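Local coordinates for protein adenosine kinase, putative (Trypanosoma brucei, PDB 3OTX) that probably catalyses the magnesium-dependent transfer of a phosphate from ATP to adenosine, giving AMP and ADP in purine salvage, at residues A[100-105]-A[112-117]; A[87-92]-A[154-159]; A[244-249]-A[271-276]; A[172-177]-A[201-206]. The protein carries 1 engineered substitution. One frame throughout, in Å; residues are numbered along the deposited sequence.

Contact 1 of 4, residues A[100-105]-A[112-117]; sequences VLKEAA and MAVEHT
Met112 lays its bent thioether against helix 96-108 beside Ala105. This closes a beta-alpha-beta crossover of the ribokinase-like fold, in which strand 91-92 leads into the helix and strand 111-116 returns next to it in the same sheet. The closest approach is between Ala105 CB and Met112 SD, at 3.4 Å, with Met112 CG 3.7 Å from the same methyl. CG stands beside the backbone N of Met112 (chi1 -72°), and two further bends fold the chain back. Met112 CE thereby ends 3.8 Å from Ala105 CB, and Met112 CE is 4.0 Å from Leu101 O. One methyl of the helix is thus held by three successive atoms of a single side chain. One turn before Ala105, Lys102 extends from the helix across Val114 at an oblique angle. Its CE rests 3.9 Å from Val114 CG2, an apolar touch made by the aliphatic part of the lysine, while NZ goes to a salt bridge with Glu106 further along the helix. Tyr88, on the neighbouring strand 86-89, packs against both Met112 and Val114. Between those two residues, Ala113 is the centre of an inverse gamma turn, in which Val114 N makes a weak hydrogen bond to Met112 O of 2.9 Å.

Contact 2 of 4, residues A[87-92]-A[154-159]; sequences TYVGCI and PAVVRA
Ala159 meets Thr87 from a helix turn whose shortest polar bond runs from Arg158 N to Pro154 O, at 2.8 Å. The next bond, Ala159 N to Ala155 O, is 3.1 Å long and fixes the backbone from which the Ala159 methyl projects toward the strand. Thr87 turns its methyl branch to it: OG1 stands beside the backbone N (chi1 -64°), which leaves CG2 anti to that N, and Thr87 CG2 comes within 3.5 Å of Ala159 CB. Thr87 OG1 stays farther off, 4.1 Å from Ala159 CB. Two residues on along the strand, and one turn back along the helix, Val89 meets Val156, both of them buried like the first pair. Both valines put CG2 beside their own backbone N, and these two methyls, Val89 CG2 and Val156 CG2, approach to 4.2 Å, with the side chains crossing at about a right angle; this is a lighter touch than that of the threonine. Helix 154-162 is one of the helices flanking the large, mostly parallel sheet of the ribokinase-like fold, and it runs directly before strand 165-169. It lies over the face of strand 86-89 that carries Thr87 and Val89, whereas Tyr88 between them turns to the other face. Strand 10-13, which separates strands 86-89 and 165-169, contributes Tyr11 against both valines, and His150 of helix 148-151 also touches both. At the end of the segment, Ala159 O accepts a hydrogen bond from Ser163 OG, beyond the end of the helix.

Contact 3 of 4, residues A[244-249]-A[271-276]; sequences EIARRA and STVLAT
Around Ala246 and Ala275, whose CA atoms are 5.9 Å apart, helix segment 244-249 runs nearly along strand segment 271-276: the axes approach to 7.5 Å, with 27° between their N-to-C directions. Two alanines with nothing beyond CB let the backbones come this near. Ala246 CB touches both Ala275 CB at 3.8 Å and Val273 CG1 at 3.7 Å, the two strand residues that face the helix. Val273 reaches it with the branch anti to its backbone N (chi1 173°). Glu244 splits its carboxylate between two arginines. Arg248 NE gives a nearly straight 2.8 Å bond to the anti lone pair of Glu244 OE2, which lies in the guanidinium plane, while Arg247 NH1 meets Glu244 OE1 almost along its C-O axis at 3.1 Å. Arg248 also makes a cation-pi contact with Trp237. Phe265 of strand 262-267 also packs on Ala246, and Val280 of strand 279-283 on Val273 and Ala275. Thr272, turned to the other face of the strand, touches the bound bis(adenosine) pentaphosphate. Such a helix on antiparallel strands 262-267, 270-276 and 279-283 belongs to the end of the large sheet in the alpha/beta/alpha sandwich of the ribokinase-like fold, near the nucleotide site.

Contact 4 of 4, residues A[172-177]-A[201-206]; sequences TLTVDV and PFIMQF
Ile203 points its two branches at Leu173 and Thr174, joining two connections that follow neighbouring parallel strands, 165-169 and 193-197, of the ribokinase-like alpha/beta fold. From CB the chain divides. The CG2 methyl, anti to the backbone N, meets Leu173 CD1 at 4.0 Å, and the two side chains cross at about a right angle. The longer branch leaves through CG1, placed beside the backbone N (chi1 -67°), and bends again (chi2 -62°), which carries the terminal CD1 over to Thr174 CG2 at 3.9 Å. Ile203 therefore spans two successive residues of the 3-10 segment 172-174, touching one with each methyl. The threonine hydroxyl takes no part in this and makes a weak hydrogen bond to the carbonyl oxygen of Phe171. Phe171 itself binds adenosine, and the Phe202 side chain lies about 4 Å from that of Phe171 and about 5 Å from the bound bis(adenosine) pentaphosphate, so this apolar joint borders the ligand pocket. Leu211 and Val214 of helix 208-214 pack on Leu173 as well. Further along, Asp176 is the N-cap of helix 177-189, its OD1 accepting a bond from Asn178 N. Back at the contact, Thr174 CG2 has a second neighbour, since Phe202 brings its ring edge to it: the methyl sits near the plane of the ring, and Phe202 CE1 lies 4.1 Å from Thr174 CG2.

Overall arrangement
Contacts 1 and 2 are close neighbours, with centres 10 Å apart, and contact 1 is nested within the chain loop that contact 2 closes. Their strands are joined by probable backbone hydrogen bonds, Glu115 N to Gly90 O and Thr117 N to Ile92 O, both 2.9 Å, and their two helices lie on opposite faces of the sheet. Contact 3 sits toward the far end of that sheet, its centre 35 Å from that of contact 1. Between them lies contact 4, with centres 21 to 23 Å from the other three. Thr272 of contact 3 touches the ligand, and the Phe202 side chain of contact 4 comes within about 5 Å of it; Val89 of contact 2 is about 13 Å from the ligand.

Contact 1 of 4, residues A[100-105]-A[112-117]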
loop_
_atom_site.group_PDB
_atom_site.type_symbol
_atom_site.label_atom_id
_atom_site.label_comp_id
_atom_site.label_asym_id
_atom_site.label_seq_id
_atom_site.Cartn_x
_atom_site.Cartn_y
_atom_site.Cartn_z
ATOM N N VAL A 100 -7.841 -2.364 -18.175
ATOM C CA VAL A 100 -7.060 -3.508 -17.657
ATOM C C VAL A 100 -6.970 -3.533 -16.136
ATOM O O VAL A 100 -7.135 -4.602 -15.536
ATOM C CB VAL A 100 -5.640 -3.575 -18.297
ATOM C CG1 VAL A 100 -4.744 -4.535 -17.515
ATOM C CG2 VAL A 100 -5.756 -3.980 -19.773
ATOM N N LEU A 101 -6.758 -2.385 -15.499
ATOM C CA LEU A 101 -6.680 -2.336 -14.043
ATOM C C LEU A 101 -8.019 -2.750 -13.462
ATOM O O LEU A 101 -8.099 -3.547 -12.501
ATOM C CB LEU A 101 -6.330 -0.929 -13.564
ATOM C CG LEU A 101 -4.920 -0.428 -13.907
ATOM C CD1 LEU A 101 -4.843 1.069 -13.681
ATOM C CD2 LEU A 101 -3.910 -1.127 -13.003
ATOM N N LYS A 102 -9.079 -2.213 -14.027
ATOM C CA LYS A 102 -10.425 -2.575 -13.516
ATOM C C LYS A 102 -10.738 -4.051 -13.738
ATOM O O LYS A 102 -11.296 -4.724 -12.853
ATOM C CB LYS A 102 -11.465 -1.674 -14.181
ATOM C CG LYS A 102 -12.913 -1.894 -13.744
ATOM C CD LYS A 102 -13.739 -0.666 -14.160
ATOM C CE LYS A 102 -14.990 -0.576 -13.298
ATOM N NZ LYS A 102 -16.047 -1.548 -13.729
ATOM N N GLU A 103 -10.391 -4.566 -14.919
ATOM C CA GLU A 103 -10.706 -5.940 -15.262
ATOM C C GLU A 103 -9.979 -6.941 -14.388
ATOM O O GLU A 103 -10.580 -7.916 -13.927
ATOM C CB GLU A 103 -10.455 -6.227 -16.755
ATOM C CG GLU A 103 -10.880 -7.652 -17.068
ATOM C CD GLU A 103 -10.790 -8.034 -18.509
ATOM O OE1 GLU A 103 -10.836 -9.260 -18.779
ATOM O OE2 GLU A 103 -10.676 -7.138 -19.388
ATOM N N ALA A 104 -8.676 -6.731 -14.205
ATOM C CA ALA A 104 -7.889 -7.656 -13.381
ATOM C C ALA A 104 -8.491 -7.736 -11.965
ATOM O O ALA A 104 -8.674 -8.863 -11.471
ATOM C CB ALA A 104 -6.416 -7.180 -13.291
ATOM N N ALA A 105 -8.798 -6.574 -11.349
ATOM C CA ALA A 105 -9.315 -6.510 -9.984
ATOM C C ALA A 105 -10.727 -7.146 -9.944
ATOM O O ALA A 105 -10.991 -8.004 -9.088
ATOM C CB ALA A 105 -9.315 -5.081 -9.489
ATOM N N MET A 112 -14.818 -2.693 -7.665
ATOM C CA MET A 112 -14.031 -1.542 -8.098
ATOM C C MET A 112 -14.907 -0.297 -8.194
ATOM O O MET A 112 -15.515 -0.024 -9.219
ATOM C CB MET A 112 -13.350 -1.844 -9.452
ATOM C CG MET A 112 -12.216 -2.838 -9.320
ATOM S SD MET A 112 -10.802 -2.183 -8.416
ATOM C CE MET A 112 -9.862 -1.321 -9.706
ATOM N N ALA A 113 -15.033 0.400 -7.058
ATOM C CA ALA A 113 -15.855 1.594 -6.986
ATOM C C ALA A 113 -15.037 2.797 -7.456
ATOM O O ALA A 113 -14.809 3.766 -6.715
ATOM C CB ALA A 113 -16.385 1.782 -5.562
ATOM N N VAL A 114 -14.568 2.714 -8.709
ATOM C CA VAL A 114 -13.636 3.724 -9.265
ATOM C C VAL A 114 -14.354 4.833 -9.999
ATOM O O VAL A 114 -15.474 4.636 -10.525
ATOM C CB VAL A 114 -12.569 3.051 -10.208
ATOM C CG1 VAL A 114 -11.652 2.129 -9.369
ATOM C CG2 VAL A 114 -13.254 2.284 -11.355
ATOM N N GLU A 115 -13.726 5.997 -9.945
ATOM C CA GLU A 115 -14.141 7.151 -10.709
ATOM C C GLU A 115 -13.536 7.057 -12.091
ATOM O O GLU A 115 -12.442 6.543 -12.209
ATOM C CB GLU A 115 -13.624 8.415 -10.012
ATOM C CG GLU A 115 -14.118 9.717 -10.655
ATOM C CD GLU A 115 -13.826 10.941 -9.832
ATOM O OE1 GLU A 115 -12.996 10.859 -8.906
ATOM O OE2 GLU A 115 -14.411 12.024 -10.158
ATOM N N HIS A 116 -14.221 7.579 -13.106
ATOM C CA HIS A 116 -13.605 7.760 -14.416
ATOM C C HIS A 116 -13.485 9.227 -14.684
ATOM O O HIS A 116 -14.413 10.005 -14.400
ATOM C CB HIS A 116 -14.423 7.145 -15.554
ATOM C CG HIS A 116 -14.552 5.661 -15.458
ATOM N ND1 HIS A 116 -13.839 4.791 -16.258
ATOM C CD2 HIS A 116 -15.283 4.894 -14.625
ATOM C CE1 HIS A 116 -14.150 3.548 -15.934
ATOM N NE2 HIS A 116 -15.026 3.581 -14.949
ATOM N N THR A 117 -12.331 9.617 -15.208
ATOM C CA THR A 117 -12.098 11.008 -15.596
ATOM C C THR A 117 -11.639 11.064 -17.054
ATOM O O THR A 117 -11.101 10.077 -17.596
ATOM C CB THR A 117 -11.051 11.703 -14.660
ATOM O OG1 THR A 117 -10.891 13.082 -15.040
ATOM C CG2 THR A 117 -9.677 11.048 -14.746
#

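Contact 2 of 4, residues A[87-92]-A[154-159]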
loop_
_atom_site.group_PDB
_atom_site.type_symbol
_atom_site.label_atom_id
_atom_site.label_comp_id
_atom_site.label_asym_id
_atom_site.label_seq_id
_atom_site.Cartn_x
_atom_site.Cartn_y
_atom_site.Cartn_z
ATOM N N THR A 87 -13.678 -3.645 -1.278
ATOM C CA THR A 87 -14.051 -2.625 -2.255
ATOM C C THR A 87 -12.867 -1.687 -2.373
ATOM O O THR A 87 -12.272 -1.322 -1.376
ATOM C CB THR A 87 -15.256 -1.806 -1.763
ATOM O OG1 THR A 87 -16.373 -2.673 -1.663
ATOM C CG2 THR A 87 -15.581 -0.701 -2.738
ATOM N N TYR A 88 -12.494 -1.357 -3.603
ATOM C CA TYR A 88 -11.358 -0.473 -3.885
ATOM C C TYR A 88 -11.886 0.801 -4.515
ATOM O O TYR A 88 -12.757 0.755 -5.412
ATOM C CB TYR A 88 -10.396 -1.162 -4.880
ATOM C CG TYR A 88 -9.251 -0.314 -5.301
ATOM C CD1 TYR A 88 -8.044 -0.362 -4.615
ATOM C CD2 TYR A 88 -9.341 0.512 -6.430
ATOM C CE1 TYR A 88 -6.932 0.453 -5.007
ATOM C CE2 TYR A 88 -8.268 1.308 -6.830
ATOM C CZ TYR A 88 -7.066 1.270 -6.126
ATOM O OH TYR A 88 -5.997 2.054 -6.535
ATOM N N VAL A 89 -11.358 1.922 -4.050
ATOM C CA VAL A 89 -11.687 3.238 -4.608
ATOM C C VAL A 89 -10.420 3.929 -5.124
ATOM O O VAL A 89 -9.402 4.001 -4.422
ATOM C CB VAL A 89 -12.428 4.121 -3.555
ATOM C CG1 VAL A 89 -12.615 5.576 -4.006
ATOM C CG2 VAL A 89 -13.811 3.535 -3.315
ATOM N N GLY A 90 -10.511 4.455 -6.347
ATOM C CA GLY A 90 -9.498 5.311 -6.932
ATOM C C GLY A 90 -10.046 5.853 -8.239
ATOM O O GLY A 90 -11.218 5.642 -8.551
ATOM N N CYS A 91 -9.209 6.563 -9.017
ATOM C CA CYS A 91 -9.685 7.223 -10.203
ATOM C C CYS A 91 -8.827 6.763 -11.383
ATOM O O CYS A 91 -7.594 6.731 -11.288
ATOM C CB CYS A 91 -9.640 8.744 -10.010
ATOM S SG CYS A 91 -10.302 9.693 -11.405
ATOM N N ILE A 92 -9.504 6.414 -12.469
ATOM C CA ILE A 92 -8.863 5.988 -13.705
ATOM C C ILE A 92 -9.495 6.735 -14.864
ATOM O O ILE A 92 -10.467 7.494 -14.666
ATOM C CB ILE A 92 -9.067 4.473 -13.982
ATOM C CG1 ILE A 92 -10.574 4.092 -14.048
ATOM C CG2 ILE A 92 -8.347 3.614 -12.952
ATOM C CD1 ILE A 92 -10.854 2.651 -14.497
ATOM N N PRO A 154 -23.100 7.714 -4.340
ATOM C CA PRO A 154 -23.791 6.586 -3.681
ATOM C C PRO A 154 -22.950 5.309 -3.567
ATOM O O PRO A 154 -22.942 4.693 -2.495
ATOM C CB PRO A 154 -25.032 6.358 -4.570
ATOM C CG PRO A 154 -25.302 7.705 -5.168
ATOM C CD PRO A 154 -23.954 8.394 -5.331
ATOM N N ALA A 155 -22.252 4.924 -4.644
ATOM C CA ALA A 155 -21.434 3.707 -4.660
ATOM C C ALA A 155 -20.330 3.739 -3.606
ATOM O O ALA A 155 -20.095 2.735 -2.920
ATOM C CB ALA A 155 -20.841 3.469 -6.042
ATOM N N VAL A 156 -19.677 4.893 -3.463
ATOM C CA VAL A 156 -18.605 5.059 -2.474
ATOM C C VAL A 156 -19.153 5.125 -1.032
ATOM O O VAL A 156 -18.629 4.486 -0.135
ATOM C CB VAL A 156 -17.716 6.263 -2.815
ATOM C CG1 VAL A 156 -16.637 6.541 -1.710
ATOM C CG2 VAL A 156 -17.059 6.025 -4.199
ATOM N N VAL A 157 -20.226 5.878 -0.827
ATOM C CA VAL A 157 -20.788 5.979 0.540
ATOM C C VAL A 157 -21.358 4.624 0.982
ATOM O O VAL A 157 -21.194 4.212 2.139
ATOM C CB VAL A 157 -21.820 7.109 0.638
ATOM C CG1 VAL A 157 -22.499 7.092 2.011
ATOM C CG2 VAL A 157 -21.137 8.462 0.388
ATOM N N ARG A 158 -21.993 3.919 0.050
ATOM C CA ARG A 158 -22.493 2.568 0.309
ATOM C C ARG A 158 -21.349 1.660 0.702
ATOM O O ARG A 158 -21.439 0.929 1.692
ATOM C CB ARG A 158 -23.199 2.030 -0.943
ATOM C CG ARG A 158 -23.561 0.543 -0.889
ATOM C CD ARG A 158 -23.996 0.066 -2.274
ATOM N NE ARG A 158 -24.348 -1.353 -2.308
ATOM C CZ ARG A 158 -24.811 -1.991 -3.384
ATOM N NH1 ARG A 158 -24.985 -1.343 -4.529
ATOM N NH2 ARG A 158 -25.103 -3.285 -3.314
ATOM N N ALA A 159 -20.254 1.718 -0.040
ATOM C CA ALA A 159 -19.088 0.890 0.306
ATOM C C ALA A 159 -18.501 1.220 1.664
ATOM O O ALA A 159 -18.141 0.312 2.439
ATOM C CB ALA A 159 -18.013 0.995 -0.787
#

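Contact 3 of 4, residues A[244-249]-A[271-276]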
loop_
_atom_site.group_PDB
_atom_site.type_symbol
_atom_site.label_atom_id
_atom_site.label_comp_id
_atom_site.label_asym_id
_atom_site.label_seq_id
_atom_site.Cartn_x
_atom_site.Cartn_y
_atom_site.Cartn_z
ATOM N N GLU A 244 12.008 0.966 19.469
ATOM C CA GLU A 244 11.758 2.228 20.200
ATOM C C GLU A 244 10.862 3.158 19.381
ATOM O O GLU A 244 9.946 3.774 19.910
ATOM C CB GLU A 244 13.087 2.910 20.590
ATOM C CG GLU A 244 12.944 4.246 21.321
ATOM C CD GLU A 244 12.201 4.126 22.650
ATOM O OE1 GLU A 244 12.072 3.002 23.187
ATOM O OE2 GLU A 244 11.724 5.170 23.132
ATOM N N ILE A 245 11.101 3.230 18.073
ATOM C CA ILE A 245 10.239 4.035 17.195
ATOM C C ILE A 245 8.796 3.554 17.275
ATOM O O ILE A 245 7.866 4.367 17.386
ATOM C CB ILE A 245 10.780 4.060 15.740
ATOM C CG1 ILE A 245 12.196 4.651 15.731
ATOM C CG2 ILE A 245 9.873 4.888 14.818
ATOM C CD1 ILE A 245 12.974 4.419 14.419
ATOM N N ALA A 246 8.597 2.239 17.225
ATOM C CA ALA A 246 7.260 1.657 17.366
ATOM C C ALA A 246 6.604 1.997 18.723
ATOM O O ALA A 246 5.439 2.412 18.752
ATOM C CB ALA A 246 7.278 0.137 17.107
ATOM N N ARG A 247 7.356 1.847 19.820
ATOM C CA ARG A 247 6.888 2.196 21.164
ATOM C C ARG A 247 6.386 3.633 21.175
ATOM O O ARG A 247 5.277 3.924 21.657
ATOM C CB ARG A 247 8.065 2.037 22.148
ATOM C CG ARG A 247 7.750 2.174 23.623
ATOM C CD ARG A 247 8.969 1.688 24.433
ATOM N NE ARG A 247 9.059 0.225 24.443
ATOM C CZ ARG A 247 10.059 -0.510 23.950
ATOM N NH1 ARG A 247 11.139 0.042 23.392
ATOM N NH2 ARG A 247 9.980 -1.830 24.035
ATOM N N ARG A 248 7.203 4.536 20.651
ATOM C CA ARG A 248 6.845 5.959 20.653
ATOM C C ARG A 248 5.659 6.272 19.696
ATOM O O ARG A 248 4.859 7.180 19.956
ATOM C CB ARG A 248 8.051 6.829 20.311
ATOM C CG ARG A 248 9.224 6.725 21.248
ATOM C CD ARG A 248 10.321 7.656 20.806
ATOM N NE ARG A 248 11.550 7.443 21.563
ATOM C CZ ARG A 248 12.610 8.239 21.520
ATOM N NH1 ARG A 248 12.598 9.325 20.753
ATOM N NH2 ARG A 248 13.680 7.958 22.251
ATOM N N ALA A 249 5.536 5.555 18.588
ATOM C CA ALA A 249 4.405 5.821 17.676
ATOM C C ALA A 249 3.115 5.368 18.326
ATOM O O ALA A 249 2.035 5.854 17.991
ATOM C CB ALA A 249 4.617 5.089 16.349
ATOM N N SER A 271 13.064 -9.803 12.054
ATOM C CA SER A 271 11.709 -9.905 12.599
ATOM C C SER A 271 10.845 -8.636 12.453
ATOM O O SER A 271 11.346 -7.507 12.421
ATOM C CB SER A 271 11.758 -10.369 14.063
ATOM O OG SER A 271 12.336 -9.357 14.862
ATOM N N THR A 272 9.543 -8.852 12.318
ATOM C CA THR A 272 8.593 -7.787 12.248
ATOM C C THR A 272 8.331 -7.270 13.666
ATOM O O THR A 272 8.149 -8.052 14.604
ATOM C CB THR A 272 7.282 -8.257 11.602
ATOM O OG1 THR A 272 7.508 -8.456 10.200
ATOM C CG2 THR A 272 6.172 -7.209 11.759
ATOM N N VAL A 273 8.339 -5.954 13.793
ATOM C CA VAL A 273 8.143 -5.289 15.103
ATOM C C VAL A 273 6.645 -4.974 15.255
ATOM O O VAL A 273 6.033 -4.421 14.356
ATOM C CB VAL A 273 9.008 -4.016 15.215
ATOM C CG1 VAL A 273 8.691 -3.204 16.496
ATOM C CG2 VAL A 273 10.473 -4.363 15.212
ATOM N N LEU A 274 6.065 -5.423 16.348
ATOM C CA LEU A 274 4.634 -5.292 16.596
ATOM C C LEU A 274 4.465 -4.602 17.945
ATOM O O LEU A 274 4.881 -5.139 18.962
ATOM C CB LEU A 274 3.972 -6.678 16.638
ATOM C CG LEU A 274 2.489 -6.805 17.010
ATOM C CD1 LEU A 274 1.569 -6.039 16.041
ATOM C CD2 LEU A 274 2.017 -8.269 17.092
ATOM N N ALA A 275 3.884 -3.401 17.958
ATOM C CA ALA A 275 3.740 -2.657 19.236
ATOM C C ALA A 275 2.321 -2.222 19.471
ATOM O O ALA A 275 1.626 -1.806 18.539
ATOM C CB ALA A 275 4.650 -1.451 19.279
ATOM N N THR A 276 1.909 -2.295 20.740
ATOM C CA THR A 276 0.615 -1.780 21.171
ATOM C C THR A 276 0.830 -1.138 22.547
ATOM O O THR A 276 1.954 -1.135 23.069
ATOM C CB THR A 276 -0.436 -2.897 21.304
ATOM O OG1 THR A 276 -0.114 -3.685 22.452
ATOM C CG2 THR A 276 -0.543 -3.802 20.054
#

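Contact 4 of 4, residues A[172-177]-A[201-206]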
loop_
_atom_site.group_PDB
_atom_site.type_symbol
_atom_site.label_atom_id
_atom_site.label_comp_id
_atom_site.label_asym_id
_atom_site.label_seq_id
_atom_site.Cartn_x
_atom_site.Cartn_y
_atom_site.Cartn_z
ATOM N N THR A 172 -1.930 8.051 -0.829
ATOM C CA THR A 172 -3.142 8.872 -0.970
ATOM C C THR A 172 -2.973 10.301 -0.442
ATOM O O THR A 172 -3.710 11.174 -0.840
ATOM C CB THR A 172 -4.377 8.246 -0.283
ATOM O OG1 THR A 172 -4.142 8.141 1.118
ATOM C CG2 THR A 172 -4.656 6.859 -0.862
ATOM N N LEU A 173 -1.967 10.545 0.391
ATOM C CA LEU A 173 -1.830 11.860 1.022
ATOM C C LEU A 173 -1.366 12.919 0.024
ATOM O O LEU A 173 -1.439 14.120 0.302
ATOM C CB LEU A 173 -0.849 11.756 2.195
ATOM C CG LEU A 173 -1.412 10.851 3.299
ATOM C CD1 LEU A 173 -0.338 10.511 4.337
ATOM C CD2 LEU A 173 -2.629 11.494 4.006
ATOM N N THR A 174 -0.886 12.468 -1.136
ATOM C CA THR A 174 -0.454 13.441 -2.163
ATOM C C THR A 174 -1.587 13.946 -3.065
ATOM O O THR A 174 -1.372 14.869 -3.870
ATOM C CB THR A 174 0.685 12.917 -3.061
ATOM O OG1 THR A 174 0.134 12.103 -4.122
ATOM C CG2 THR A 174 1.703 12.143 -2.273
ATOM N N VAL A 175 -2.769 13.353 -2.926
ATOM C CA VAL A 175 -3.920 13.670 -3.778
ATOM C C VAL A 175 -4.785 14.695 -3.033
ATOM O O VAL A 175 -4.589 15.908 -3.212
ATOM C CB VAL A 175 -4.674 12.404 -4.220
ATOM C CG1 VAL A 175 -5.912 12.784 -5.071
ATOM C CG2 VAL A 175 -3.699 11.461 -5.018
ATOM N N ASP A 176 -5.655 14.237 -2.140
ATOM C CA ASP A 176 -6.427 15.170 -1.310
ATOM C C ASP A 176 -6.625 14.574 0.066
ATOM O O ASP A 176 -7.327 13.574 0.227
ATOM C CB ASP A 176 -7.790 15.453 -1.958
ATOM C CG ASP A 176 -8.538 16.584 -1.290
ATOM O OD1 ASP A 176 -8.235 16.956 -0.137
ATOM O OD2 ASP A 176 -9.462 17.129 -1.946
ATOM N N VAL A 177 -6.032 15.211 1.053
ATOM C CA VAL A 177 -6.124 14.737 2.438
ATOM C C VAL A 177 -7.564 14.630 2.918
ATOM O O VAL A 177 -7.895 13.742 3.710
ATOM C CB VAL A 177 -5.292 15.633 3.395
ATOM C CG1 VAL A 177 -5.948 17.028 3.619
ATOM C CG2 VAL A 177 -5.035 14.927 4.756
ATOM N N PRO A 201 9.549 7.097 2.194
ATOM C CA PRO A 201 10.119 8.192 2.941
ATOM C C PRO A 201 9.654 9.557 2.467
ATOM O O PRO A 201 9.509 10.440 3.303
ATOM C CB PRO A 201 11.633 8.012 2.738
ATOM C CG PRO A 201 11.778 6.513 2.626
ATOM C CD PRO A 201 10.548 6.060 1.846
ATOM N N PHE A 202 9.355 9.751 1.179
ATOM C CA PHE A 202 8.935 11.090 0.714
ATOM C C PHE A 202 7.612 11.600 1.278
ATOM O O PHE A 202 7.347 12.804 1.284
ATOM C CB PHE A 202 8.980 11.242 -0.815
ATOM C CG PHE A 202 7.820 10.625 -1.556
ATOM C CD1 PHE A 202 6.581 11.255 -1.626
ATOM C CD2 PHE A 202 8.001 9.433 -2.245
ATOM C CE1 PHE A 202 5.522 10.674 -2.346
ATOM C CE2 PHE A 202 6.950 8.868 -2.976
ATOM C CZ PHE A 202 5.720 9.479 -3.024
ATOM N N ILE A 203 6.801 10.665 1.753
ATOM C CA ILE A 203 5.559 11.033 2.405
ATOM C C ILE A 203 5.899 11.809 3.692
ATOM O O ILE A 203 5.325 12.875 3.937
ATOM C CB ILE A 203 4.700 9.776 2.719
ATOM C CG1 ILE A 203 4.200 9.094 1.414
ATOM C CG2 ILE A 203 3.542 10.136 3.649
ATOM C CD1 ILE A 203 3.267 10.007 0.525
ATOM N N MET A 204 6.810 11.267 4.505
ATOM C CA MET A 204 7.236 11.938 5.733
ATOM C C MET A 204 8.032 13.221 5.467
ATOM O O MET A 204 7.949 14.177 6.237
ATOM C CB MET A 204 8.085 10.987 6.582
ATOM C CG MET A 204 7.314 9.980 7.474
ATOM S SD MET A 204 6.330 8.727 6.659
ATOM C CE MET A 204 7.660 7.661 6.017
ATOM N N GLN A 205 8.794 13.246 4.375
ATOM C CA GLN A 205 9.613 14.411 4.041
ATOM C C GLN A 205 8.800 15.592 3.512
ATOM O O GLN A 205 9.024 16.726 3.947
ATOM C CB GLN A 205 10.713 14.030 3.050
ATOM C CG GLN A 205 11.705 13.015 3.615
ATOM C CD GLN A 205 12.472 12.227 2.533
ATOM O OE1 GLN A 205 12.089 12.196 1.355
ATOM N NE2 GLN A 205 13.560 11.584 2.945
ATOM N N PHE A 206 7.820 15.322 2.645
ATOM C CA PHE A 206 7.117 16.370 1.895
ATOM C C PHE A 206 5.598 16.460 2.104
ATOM O O PHE A 206 4.978 17.433 1.658
ATOM C CB PHE A 206 7.409 16.203 0.406
ATOM C CG PHE A 206 8.872 16.289 0.073
ATOM C CD1 PHE A 206 9.545 17.506 0.137
ATOM C CD2 PHE A 206 9.575 15.155 -0.313
ATOM C CE1 PHE A 206 10.908 17.593 -0.171
ATOM C CE2 PHE A 206 10.931 15.224 -0.623
ATOM C CZ PHE A 206 11.602 16.456 -0.555
#